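Local coordinates for TerD domain-containing protein (Streptomyces avermitilis, PDB 2QNG) that binds calcium ions and belongs to the TerD family, although its cellular role is not established, at residues Val33-Lys38 with Leu137-Gly142; Asp50-Ala55 with Val71-Arg76; Gly80-Asn85 with Glu98-Glu103; Val114-Val119 with Gly163-Asp168. One frame throughout, in Å; residues are numbered along the deposited sequence.

Contact 1. Residues Val33-Lys38 with Leu137-Gly142; sequences VELAVK and LRMREG
The carboxylate of Glu34 is shared between two arginines of the neighbouring strand, Arg138 and Arg140, in a salt-bridge network on one face of the sheet. OE1 accepts from both NE and NH2 of Arg140, 3.0 Å from NH2: the NH2 proton arrives at the syn lone pair, whereas NE comes from above the carboxylate plane. The carboxylate and guanidinium planes are steeply turned, 71° apart, although both donors keep OE1 near the guanidinium plane. OE2 takes NH2 of Arg138 at 3.2 Å, on its syn side. That same Arg138 NH2 lies 3.6 Å above the plane of the Arg140 guanidinium, over its centre, so the two groups are layered round the one carboxylate. With CG anti to the backbone N (chi1 -179°) and an extended chain, Glu34 reaches both partners. Beneath this network, strands 33-40 and 135-141 pair antiparallel within a five-stranded sheet of the TerD domain. Glu34 and Arg140 form a hydrogen-bonded pair, as do Ala36 and Arg138, whose Ala36 N to Arg138 O bond is 2.8 Å long. On the other face, toward strands 51-59 and 159-167, CD1 of Leu35 meets CG of selenomethionine Met139 at 3.4 Å, the two side chains crossing. Farther out, Val99 of strand 98-102 packs against Glu34, and Trp96 lies against Ala36 and Arg138.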
# COMPACT_ATOMS: atom_id res chain seq x y z
N VAL A 33 -5.96 10.67 1.28
CA VAL A 33 -6.21 9.44 0.51
C VAL A 33 -6.58 8.33 1.49
O VAL A 33 -6.01 8.24 2.58
CB VAL A 33 -4.94 9.02 -0.30
CG1 VAL A 33 -5.04 7.65 -0.97
CG2 VAL A 33 -4.62 10.08 -1.32
N GLU A 34 -7.50 7.49 1.07
CA GLU A 34 -7.78 6.25 1.77
C GLU A 34 -7.46 5.12 0.82
O GLU A 34 -7.93 5.13 -0.31
CB GLU A 34 -9.25 6.20 2.18
CG GLU A 34 -9.75 4.97 2.96
CD GLU A 34 -11.27 4.74 2.73
OE1 GLU A 34 -12.01 5.71 3.06
OE2 GLU A 34 -11.68 3.66 2.18
N LEU A 35 -6.63 4.17 1.25
CA LEU A 35 -6.39 2.96 0.47
C LEU A 35 -7.06 1.80 1.21
O LEU A 35 -6.74 1.56 2.37
CB LEU A 35 -4.88 2.73 0.33
CG LEU A 35 -4.44 1.39 -0.27
CD1 LEU A 35 -5.07 0.99 -1.61
CD2 LEU A 35 -2.93 1.39 -0.40
N ALA A 36 -7.96 1.08 0.54
CA ALA A 36 -8.64 -0.05 1.17
C ALA A 36 -8.35 -1.32 0.39
O ALA A 36 -8.27 -1.26 -0.84
CB ALA A 36 -10.14 0.22 1.20
N VAL A 37 -8.20 -2.44 1.11
CA VAL A 37 -7.88 -3.72 0.47
C VAL A 37 -8.81 -4.77 1.06
O VAL A 37 -9.11 -4.75 2.26
CB VAL A 37 -6.39 -4.07 0.70
CG1 VAL A 37 -6.02 -5.44 0.11
CG2 VAL A 37 -5.54 -2.99 0.06
N LYS A 38 -9.27 -5.68 0.20
CA LYS A 38 -10.15 -6.77 0.61
C LYS A 38 -9.68 -8.08 -0.01
O LYS A 38 -9.03 -8.09 -1.06
CB LYS A 38 -11.60 -6.51 0.20
CG LYS A 38 -11.90 -6.78 -1.28
CD LYS A 38 -13.12 -6.02 -1.80
CE LYS A 38 -14.42 -6.67 -1.41
NZ LYS A 38 -15.53 -5.66 -1.33
N LEU A 137 -8.62 -3.77 -4.39
CA LEU A 137 -8.22 -2.53 -3.74
C LEU A 137 -9.05 -1.37 -4.26
O LEU A 137 -9.49 -1.38 -5.41
CB LEU A 137 -6.71 -2.26 -3.93
CG LEU A 137 -6.22 -1.84 -5.31
CD1 LEU A 137 -6.30 -0.31 -5.50
CD2 LEU A 137 -4.80 -2.31 -5.50
N ARG A 138 -9.17 -0.34 -3.44
CA ARG A 138 -9.78 0.92 -3.83
C ARG A 138 -9.00 2.05 -3.19
O ARG A 138 -8.71 1.99 -2.00
CB ARG A 138 -11.25 1.00 -3.37
CG ARG A 138 -12.00 2.26 -3.82
CD ARG A 138 -13.38 2.34 -3.15
NE ARG A 138 -13.28 2.51 -1.70
CZ ARG A 138 -14.34 2.55 -0.89
NH1 ARG A 138 -15.55 2.41 -1.41
NH2 ARG A 138 -14.19 2.71 0.42
N MSE A 139 -8.73 3.07 -3.97
CA MSE A 139 -8.13 4.28 -3.42
C MSE A 139 -9.05 5.43 -3.70
O MSE A 139 -9.56 5.55 -4.81
CB MSE A 139 -6.76 4.55 -4.02
CG MSE A 139 -5.65 3.99 -3.20
SE MSE A 139 -3.91 4.34 -3.95
CE MSE A 139 -4.12 3.26 -5.55
N ARG A 140 -9.26 6.26 -2.68
CA ARG A 140 -10.08 7.44 -2.90
C ARG A 140 -9.60 8.65 -2.12
O ARG A 140 -8.79 8.56 -1.18
CB ARG A 140 -11.54 7.15 -2.58
CG ARG A 140 -11.76 6.86 -1.14
CD ARG A 140 -13.21 6.59 -0.90
NE ARG A 140 -13.47 6.44 0.53
CZ ARG A 140 -14.69 6.28 1.03
NH1 ARG A 140 -15.75 6.22 0.22
NH2 ARG A 140 -14.85 6.16 2.34
N GLU A 141 -10.04 9.80 -2.62
CA GLU A 141 -9.86 11.06 -1.93
C GLU A 141 -11.23 11.55 -1.54
O GLU A 141 -12.04 11.84 -2.42
CB GLU A 141 -9.21 12.14 -2.76
CG GLU A 141 -9.33 13.43 -1.92
CD GLU A 141 -8.43 14.52 -2.30
OE1 GLU A 141 -8.21 14.70 -3.52
OE2 GLU A 141 -8.00 15.21 -1.35
N GLY A 142 -11.51 11.61 -0.25
CA GLY A 142 -12.89 11.86 0.17
C GLY A 142 -13.77 10.76 -0.42
O GLY A 142 -13.52 9.57 -0.23
O HOH W 1 -10.82 3.48 -0.51
O HOH W 2 -12.27 8.46 1.80

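Contact 2. Residues Asp50-Ala55 with Val71-Arg76. With CA (calcium ion), chain C.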
# COMPACT_ATOMS: atom_id res chain seq x y z
N ASP A 50 -2.97 -13.47 4.43
CA ASP A 50 -2.82 -12.22 5.17
C ASP A 50 -2.14 -11.22 4.24
O ASP A 50 -0.99 -11.40 3.88
CB ASP A 50 -1.95 -12.49 6.41
CG ASP A 50 -1.76 -11.25 7.29
OD1 ASP A 50 -2.38 -10.18 7.00
OD2 ASP A 50 -0.97 -11.36 8.26
N LEU A 51 -2.89 -10.21 3.82
CA LEU A 51 -2.36 -9.10 3.06
C LEU A 51 -2.15 -7.94 4.02
O LEU A 51 -2.97 -7.76 4.94
CB LEU A 51 -3.32 -8.67 1.93
CG LEU A 51 -3.31 -9.52 0.63
CD1 LEU A 51 -3.53 -11.03 0.86
CD2 LEU A 51 -4.31 -8.97 -0.37
N ASP A 52 -1.08 -7.17 3.80
CA ASP A 52 -0.84 -5.98 4.60
C ASP A 52 -0.64 -4.79 3.69
O ASP A 52 0.11 -4.87 2.72
CB ASP A 52 0.42 -6.13 5.45
CG ASP A 52 0.26 -7.12 6.60
OD1 ASP A 52 -0.85 -7.38 7.05
OD2 ASP A 52 1.29 -7.61 7.10
N ILE A 53 -1.26 -3.65 4.05
CA ILE A 53 -0.98 -2.39 3.37
C ILE A 53 0.27 -1.78 4.00
O ILE A 53 0.44 -1.80 5.23
CB ILE A 53 -2.16 -1.41 3.53
CG1 ILE A 53 -3.44 -2.02 2.97
CG2 ILE A 53 -1.82 -0.10 2.84
CD1 ILE A 53 -4.68 -1.16 3.23
N VAL A 54 1.14 -1.25 3.13
CA VAL A 54 2.33 -0.56 3.62
C VAL A 54 2.52 0.72 2.82
O VAL A 54 2.23 0.79 1.63
CB VAL A 54 3.61 -1.46 3.60
CG1 VAL A 54 3.83 -1.99 2.24
CG2 VAL A 54 4.84 -0.69 4.08
N ALA A 55 2.95 1.76 3.54
CA ALA A 55 3.28 3.03 2.88
C ALA A 55 4.71 3.42 3.22
O ALA A 55 5.18 3.14 4.32
CB ALA A 55 2.32 4.12 3.31
N VAL A 71 5.13 2.78 7.10
CA VAL A 71 3.96 2.59 7.97
C VAL A 71 3.26 1.31 7.55
O VAL A 71 2.99 1.08 6.37
CB VAL A 71 2.95 3.77 7.85
CG1 VAL A 71 1.79 3.60 8.84
CG2 VAL A 71 3.67 5.10 8.13
N HIS A 72 3.00 0.47 8.55
CA HIS A 72 2.24 -0.77 8.37
C HIS A 72 1.78 -1.20 9.75
O HIS A 72 1.97 -0.47 10.74
CB HIS A 72 3.08 -1.85 7.65
CG HIS A 72 4.41 -2.14 8.29
ND1 HIS A 72 4.53 -2.71 9.55
CD2 HIS A 72 5.67 -1.92 7.85
CE1 HIS A 72 5.81 -2.84 9.84
NE2 HIS A 72 6.52 -2.38 8.83
N PHE A 73 1.15 -2.36 9.83
CA PHE A 73 0.45 -2.73 11.08
C PHE A 73 1.41 -2.78 12.30
O PHE A 73 0.97 -2.64 13.45
CB PHE A 73 -0.29 -4.06 10.90
CG PHE A 73 0.58 -5.24 11.07
CD1 PHE A 73 0.62 -5.91 12.29
CD2 PHE A 73 1.40 -5.69 10.02
CE1 PHE A 73 1.45 -7.01 12.47
CE2 PHE A 73 2.25 -6.79 10.19
CZ PHE A 73 2.27 -7.45 11.42
N ASP A 74 2.70 -2.96 12.05
CA ASP A 74 3.65 -3.00 13.15
C ASP A 74 4.62 -1.81 13.17
O ASP A 74 5.67 -1.86 13.81
CB ASP A 74 4.43 -4.33 13.13
CG ASP A 74 4.95 -4.70 14.50
OD1 ASP A 74 4.19 -4.56 15.49
OD2 ASP A 74 6.12 -5.14 14.58
N SER A 75 4.26 -0.73 12.49
CA SER A 75 5.14 0.43 12.39
C SER A 75 4.30 1.69 12.22
O SER A 75 3.86 1.96 11.13
CB SER A 75 6.09 0.26 11.20
OG SER A 75 6.94 1.39 11.05
N ARG A 76 4.04 2.41 13.31
CA ARG A 76 3.32 3.70 13.26
C ARG A 76 4.14 4.80 12.63
O ARG A 76 5.35 4.81 12.75
CB ARG A 76 2.93 4.17 14.68
CG ARG A 76 1.90 3.25 15.34
CD ARG A 76 1.75 3.45 16.85
NE ARG A 76 1.27 4.78 17.23
CZ ARG A 76 -0.01 5.11 17.44
NH1 ARG A 76 -0.97 4.21 17.25
NH2 ARG A 76 -0.34 6.35 17.84
CA CA C . -3.00 -7.97 7.25
O HOH W 3 0.15 -3.35 7.44
O HOH W 4 -2.47 -7.47 9.47
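Val71 pairs with Ala55 through two backbone hydrogen bonds, Val71 N to Ala55 O at 2.8 Å and Ala55 N to Val71 O at 2.9 Å, joining the short outermost strand 69-71 antiparallel to strand 51-59. The chain then leaves the sheet in a type I beta turn from His72 to Ser75. His72 lies alongside Val54, its CB 3.6 Å from Ile53 O and the edge of its ring, at CD2, meeting Val54 CG2. The imidazole is turned back over its own turn: chi1 of 54° sets CG between backbone N and carbonyl carbon, and ND1 accepts from Asp74 N at 3.1 Å. An alanine here is likely to leave Asp74 N without this acceptor and to open a gap beside Val54. At Phe73 a water bridges the backbone, donating to Ile53 O and accepting from Phe73 N. The phenyl ring approaches Asp52 obliquely, with CE2 3.3 Å from Asp52 OD2. That oxygen accepts from Gln121 NE2, while its twin OD1 binds calcium at 2.2 Å. Asp50 OD1 and Leu51 O bind the same calcium, each at 2.3 Å from it, and Ser88, Glu98 and a water complete the site. Asp52 thus divides its carboxylate between metal and amide, a sharing that would fix its rotation, and the calcium probably offsets the charge of an aspartate placed against an aromatic ring.

Contact 3. Residues Gly80-Asn85 with Glu98-Glu103; sequences GTIYLN and EVMTLE. With CA (calcium ion), chain C.
Tyr83 and Thr101 lie side by side and point the same way from neighbouring strands of the beta hairpin 82-86/98-102, at one edge of a five-stranded antiparallel sheet. The ring presents one face to Thr101, whose CB sits over it, 3.9 Å from the ring centroid, as a CH-pi contact. At chi1 48° Tyr83 CG stands between its backbone N and carbonyl carbon, which swings the ring over the threonine and toward Glu103. The carboxylate of Glu103 stands almost perpendicular to that ring, 88° between planes, at its edge. Its OE1 forms a salt bridge to Arg106, so the two oxygens serve different partners. A phenylalanine in place of Tyr83 would probably keep the cover on Thr101 but leave Glu103 OE2 without its hydroxyl donor. Between these residues, Tyr83 N and O bond to Thr101 O and N. On the other face of the sheet Ile82, Leu84, Met100 and Leu102 gather: Ile82 crosses Met100, CG2 lying 3.9 Å from the selenium, and touches Leu102 CD2 through CG2 at 4.0 Å, against strand 51-59. Leu84 extends CD1 toward the chain of Glu98, 3.7 Å from its CG. Glu98 reaches out, CG anti to backbone N (chi1 -173°), to bind calcium through OE1 at 2.6 Å, while OE2 accepts from Ile53 N. At the far end of the hairpin, Tyr83 OH donates to Glu103 OE2 over 2.5 Å, meeting it from above the carboxylate plane.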
# COMPACT_ATOMS: atom_id res chain seq x y z
N GLY A 80 2.06 10.86 12.76
CA GLY A 80 0.60 10.63 12.82
C GLY A 80 -0.22 10.99 11.56
O GLY A 80 -1.46 11.05 11.58
N THR A 81 0.48 11.26 10.47
CA THR A 81 -0.19 11.74 9.26
C THR A 81 -0.58 10.61 8.34
O THR A 81 -1.41 10.81 7.47
CB THR A 81 0.68 12.74 8.49
OG1 THR A 81 1.91 12.12 8.09
CG2 THR A 81 0.99 13.96 9.37
N ILE A 82 0.02 9.43 8.51
CA ILE A 82 -0.30 8.25 7.70
C ILE A 82 -0.55 7.16 8.73
O ILE A 82 0.27 6.98 9.65
CB ILE A 82 0.88 7.83 6.80
CG1 ILE A 82 1.12 8.88 5.71
CG2 ILE A 82 0.62 6.46 6.18
CD1 ILE A 82 2.44 8.72 4.94
N TYR A 83 -1.69 6.49 8.63
CA TYR A 83 -2.08 5.56 9.68
C TYR A 83 -2.99 4.46 9.17
O TYR A 83 -3.84 4.70 8.31
CB TYR A 83 -2.72 6.29 10.88
CG TYR A 83 -3.81 7.29 10.56
CD1 TYR A 83 -5.16 6.94 10.65
CD2 TYR A 83 -3.48 8.60 10.17
CE1 TYR A 83 -6.17 7.86 10.37
CE2 TYR A 83 -4.49 9.53 9.88
CZ TYR A 83 -5.82 9.16 10.01
OH TYR A 83 -6.80 10.10 9.73
N LEU A 84 -2.79 3.27 9.73
CA LEU A 84 -3.63 2.15 9.40
C LEU A 84 -4.90 2.27 10.26
O LEU A 84 -4.83 2.45 11.48
CB LEU A 84 -2.88 0.84 9.66
CG LEU A 84 -3.51 -0.45 9.16
CD1 LEU A 84 -3.47 -0.51 7.65
CD2 LEU A 84 -2.76 -1.60 9.76
N ASN A 85 -6.05 2.23 9.61
CA ASN A 85 -7.34 2.36 10.33
C ASN A 85 -7.79 1.01 10.86
O ASN A 85 -8.39 0.92 11.94
CB ASN A 85 -8.42 2.95 9.40
CG ASN A 85 -7.95 4.25 8.75
OD1 ASN A 85 -7.52 4.25 7.60
ND2 ASN A 85 -7.94 5.32 9.50
N GLU A 98 -8.72 -4.18 5.25
CA GLU A 98 -7.63 -3.38 5.78
C GLU A 98 -7.66 -2.04 5.07
O GLU A 98 -7.86 -1.97 3.86
CB GLU A 98 -6.31 -4.14 5.58
CG GLU A 98 -5.06 -3.53 6.21
CD GLU A 98 -3.98 -4.57 6.51
OE1 GLU A 98 -4.29 -5.72 6.93
OE2 GLU A 98 -2.79 -4.23 6.36
N VAL A 99 -7.53 -0.96 5.85
CA VAL A 99 -7.72 0.39 5.35
C VAL A 99 -6.63 1.26 5.93
O VAL A 99 -6.35 1.18 7.12
CB VAL A 99 -9.11 0.97 5.76
CG1 VAL A 99 -9.31 2.36 5.19
CG2 VAL A 99 -10.26 0.02 5.33
N MSE A 100 -6.02 2.08 5.07
CA MSE A 100 -5.01 3.05 5.52
C MSE A 100 -5.36 4.43 5.03
O MSE A 100 -5.86 4.61 3.94
CB MSE A 100 -3.63 2.67 5.01
CG MSE A 100 -2.55 3.67 5.39
SE MSE A 100 -0.77 3.15 4.76
CE MSE A 100 -0.40 1.61 5.93
N THR A 101 -5.10 5.41 5.89
CA THR A 101 -5.33 6.82 5.57
C THR A 101 -4.00 7.56 5.44
O THR A 101 -3.10 7.37 6.27
CB THR A 101 -6.15 7.45 6.68
OG1 THR A 101 -7.41 6.77 6.76
CG2 THR A 101 -6.42 8.94 6.42
N LEU A 102 -3.87 8.37 4.38
CA LEU A 102 -2.68 9.18 4.17
C LEU A 102 -3.09 10.64 4.08
O LEU A 102 -3.70 11.05 3.11
CB LEU A 102 -1.96 8.75 2.89
CG LEU A 102 -1.62 7.24 2.89
CD1 LEU A 102 -2.65 6.40 2.14
CD2 LEU A 102 -0.26 7.03 2.29
N GLU A 103 -2.80 11.40 5.14
CA GLU A 103 -3.11 12.83 5.19
C GLU A 103 -1.99 13.58 4.51
O GLU A 103 -1.17 14.26 5.16
CB GLU A 103 -3.39 13.29 6.63
CG GLU A 103 -4.72 12.65 7.10
CD GLU A 103 -5.16 12.90 8.55
OE1 GLU A 103 -4.45 13.52 9.28
OE2 GLU A 103 -6.25 12.42 8.91
CA CA C . -3.00 -7.97 7.25
O HOH W 4 -2.47 -7.47 9.47

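Contact 4. Residues Val114-Val119 with Gly163-Asp168; sequences VVVGVV and GEFVRD
Backbone hydrogen bonds between Val114 and Phe165 join the two strands in both directions: Val114 N to Phe165 O at 2.9 Å and Phe165 N to Val114 O at 2.8 Å. Val116 N adds a third to Gly163 O, 3.0 Å long and nearly straight at its hydrogen (171°), although the donor is tilted from the carbonyl plane. A CA-H...O contact from Glu164 CA to Val114 O, 3.4 Å apart, supplements them. These bonds tie strands 111-120 and 159-167 antiparallel inside the second five-stranded sheet of the TerD domain. Apolar contacts lie on the face that looks toward the first sheet. Phe165 meets Val114 CB to CB at 4.5 Å; its CG, anti to the carbonyl carbon (chi1 -59°), directs the ring toward Val116, whose CG2 comes obliquely to ring atom CE2 at 4.3 Å. Leu104 and Phe175 also pack on this ring. Val116 CG2 further lies 3.4 Å from Gly163 O; a CB at Gly163 would probably crowd this methyl and, at these backbone angles, also the carbonyl oxygen of the preceding residue. On the other face, Val115 and Glu164 stand as a non-hydrogen-bonded pair, CG2 of Val115 brushing CG of Glu164 at 4.5 Å. The carboxylate of Glu164 forms a salt bridge to Arg113.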
# COMPACT_ATOMS: atom_id res chain seq x y z
N VAL A 114 5.39 9.67 -1.84
CA VAL A 114 4.85 8.59 -1.01
C VAL A 114 4.48 7.45 -1.95
O VAL A 114 3.84 7.68 -2.98
CB VAL A 114 3.58 9.05 -0.25
CG1 VAL A 114 2.98 7.88 0.59
CG2 VAL A 114 3.91 10.21 0.65
N VAL A 115 4.87 6.23 -1.57
CA VAL A 115 4.51 5.04 -2.32
C VAL A 115 3.66 4.15 -1.42
O VAL A 115 3.97 3.98 -0.25
CB VAL A 115 5.76 4.25 -2.81
CG1 VAL A 115 5.35 3.01 -3.59
CG2 VAL A 115 6.60 5.17 -3.72
N VAL A 116 2.58 3.63 -1.97
CA VAL A 116 1.75 2.67 -1.24
C VAL A 116 1.83 1.30 -1.89
O VAL A 116 2.04 1.19 -3.10
CB VAL A 116 0.27 3.14 -1.14
CG1 VAL A 116 0.17 4.30 -0.20
CG2 VAL A 116 -0.29 3.53 -2.49
N GLY A 117 1.69 0.26 -1.08
CA GLY A 117 1.80 -1.11 -1.59
C GLY A 117 1.04 -2.08 -0.75
O GLY A 117 0.52 -1.74 0.33
N VAL A 118 0.98 -3.32 -1.26
CA VAL A 118 0.29 -4.40 -0.60
C VAL A 118 1.22 -5.60 -0.65
O VAL A 118 1.69 -5.97 -1.73
CB VAL A 118 -1.05 -4.74 -1.30
CG1 VAL A 118 -1.73 -5.95 -0.66
CG2 VAL A 118 -1.98 -3.52 -1.29
N VAL A 119 1.50 -6.18 0.52
CA VAL A 119 2.29 -7.41 0.59
C VAL A 119 1.42 -8.58 0.99
O VAL A 119 0.49 -8.41 1.79
CB VAL A 119 3.46 -7.27 1.59
CG1 VAL A 119 4.37 -6.14 1.19
CG2 VAL A 119 2.98 -7.07 3.04
N GLY A 163 0.45 2.44 -6.17
CA GLY A 163 0.22 3.87 -6.39
C GLY A 163 1.34 4.69 -5.82
O GLY A 163 2.03 4.26 -4.90
N GLU A 164 1.48 5.88 -6.37
CA GLU A 164 2.56 6.81 -6.06
C GLU A 164 1.93 8.19 -5.95
O GLU A 164 1.04 8.49 -6.76
CB GLU A 164 3.50 6.79 -7.27
CG GLU A 164 4.76 7.54 -7.07
CD GLU A 164 5.61 7.60 -8.32
OE1 GLU A 164 5.14 7.20 -9.40
OE2 GLU A 164 6.72 8.09 -8.19
N PHE A 165 2.43 9.03 -5.04
CA PHE A 165 2.02 10.45 -4.94
C PHE A 165 3.28 11.26 -4.91
O PHE A 165 4.20 10.93 -4.17
CB PHE A 165 1.21 10.68 -3.67
CG PHE A 165 -0.02 9.83 -3.60
CD1 PHE A 165 -1.23 10.28 -4.15
CD2 PHE A 165 0.02 8.55 -3.02
CE1 PHE A 165 -2.38 9.48 -4.12
CE2 PHE A 165 -1.13 7.76 -2.99
CZ PHE A 165 -2.31 8.22 -3.55
N VAL A 166 3.34 12.31 -5.74
CA VAL A 166 4.52 13.16 -5.85
C VAL A 166 4.09 14.62 -5.68
O VAL A 166 3.06 15.01 -6.25
CB VAL A 166 5.23 12.98 -7.21
CG1 VAL A 166 6.47 13.86 -7.32
CG2 VAL A 166 5.60 11.52 -7.37
N ARG A 167 4.84 15.37 -4.87
CA ARG A 167 4.51 16.77 -4.60
C ARG A 167 5.49 17.66 -5.33
O ARG A 167 6.71 17.47 -5.22
CB ARG A 167 4.53 17.01 -3.09
CG ARG A 167 4.73 18.43 -2.61
CD ARG A 167 5.09 18.36 -1.16
NE ARG A 167 3.94 18.53 -0.28
CZ ARG A 167 3.90 18.18 1.00
NH1 ARG A 167 4.97 17.61 1.57
NH2 ARG A 167 2.81 18.39 1.71
N ASP A 168 4.95 18.61 -6.09
CA ASP A 168 5.76 19.55 -6.89
C ASP A 168 6.06 20.81 -6.10
O ASP A 168 5.64 20.95 -4.94
CB ASP A 168 5.03 19.88 -8.20
CG ASP A 168 3.60 20.36 -7.98
OD1 ASP A 168 3.37 21.18 -7.07
OD2 ASP A 168 2.69 19.91 -8.73

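Overall arrangement
From the N terminus, segment 33-38 opens contact 1, closed by 137-142 after a separation of 99 residues. Within that span lie contact 2, closing a short loop from strand 51-59, and then contact 3, closing the 82-86/98-102 hairpin; the two follow in series and share a calcium site. Contact 4 opens at strand 111-120, before contact 1 has closed, and ends at strand 159-167, so contacts 1 and 4 cross. Contacts 1 and 3 belong to one sheet through neighbouring strands 33-40 and 98-102, contacts 2 and 4 to the other through 51-59 and 111-120. Side chains of Val33, Leu35, Leu102 and Val116 pack the two sheets together.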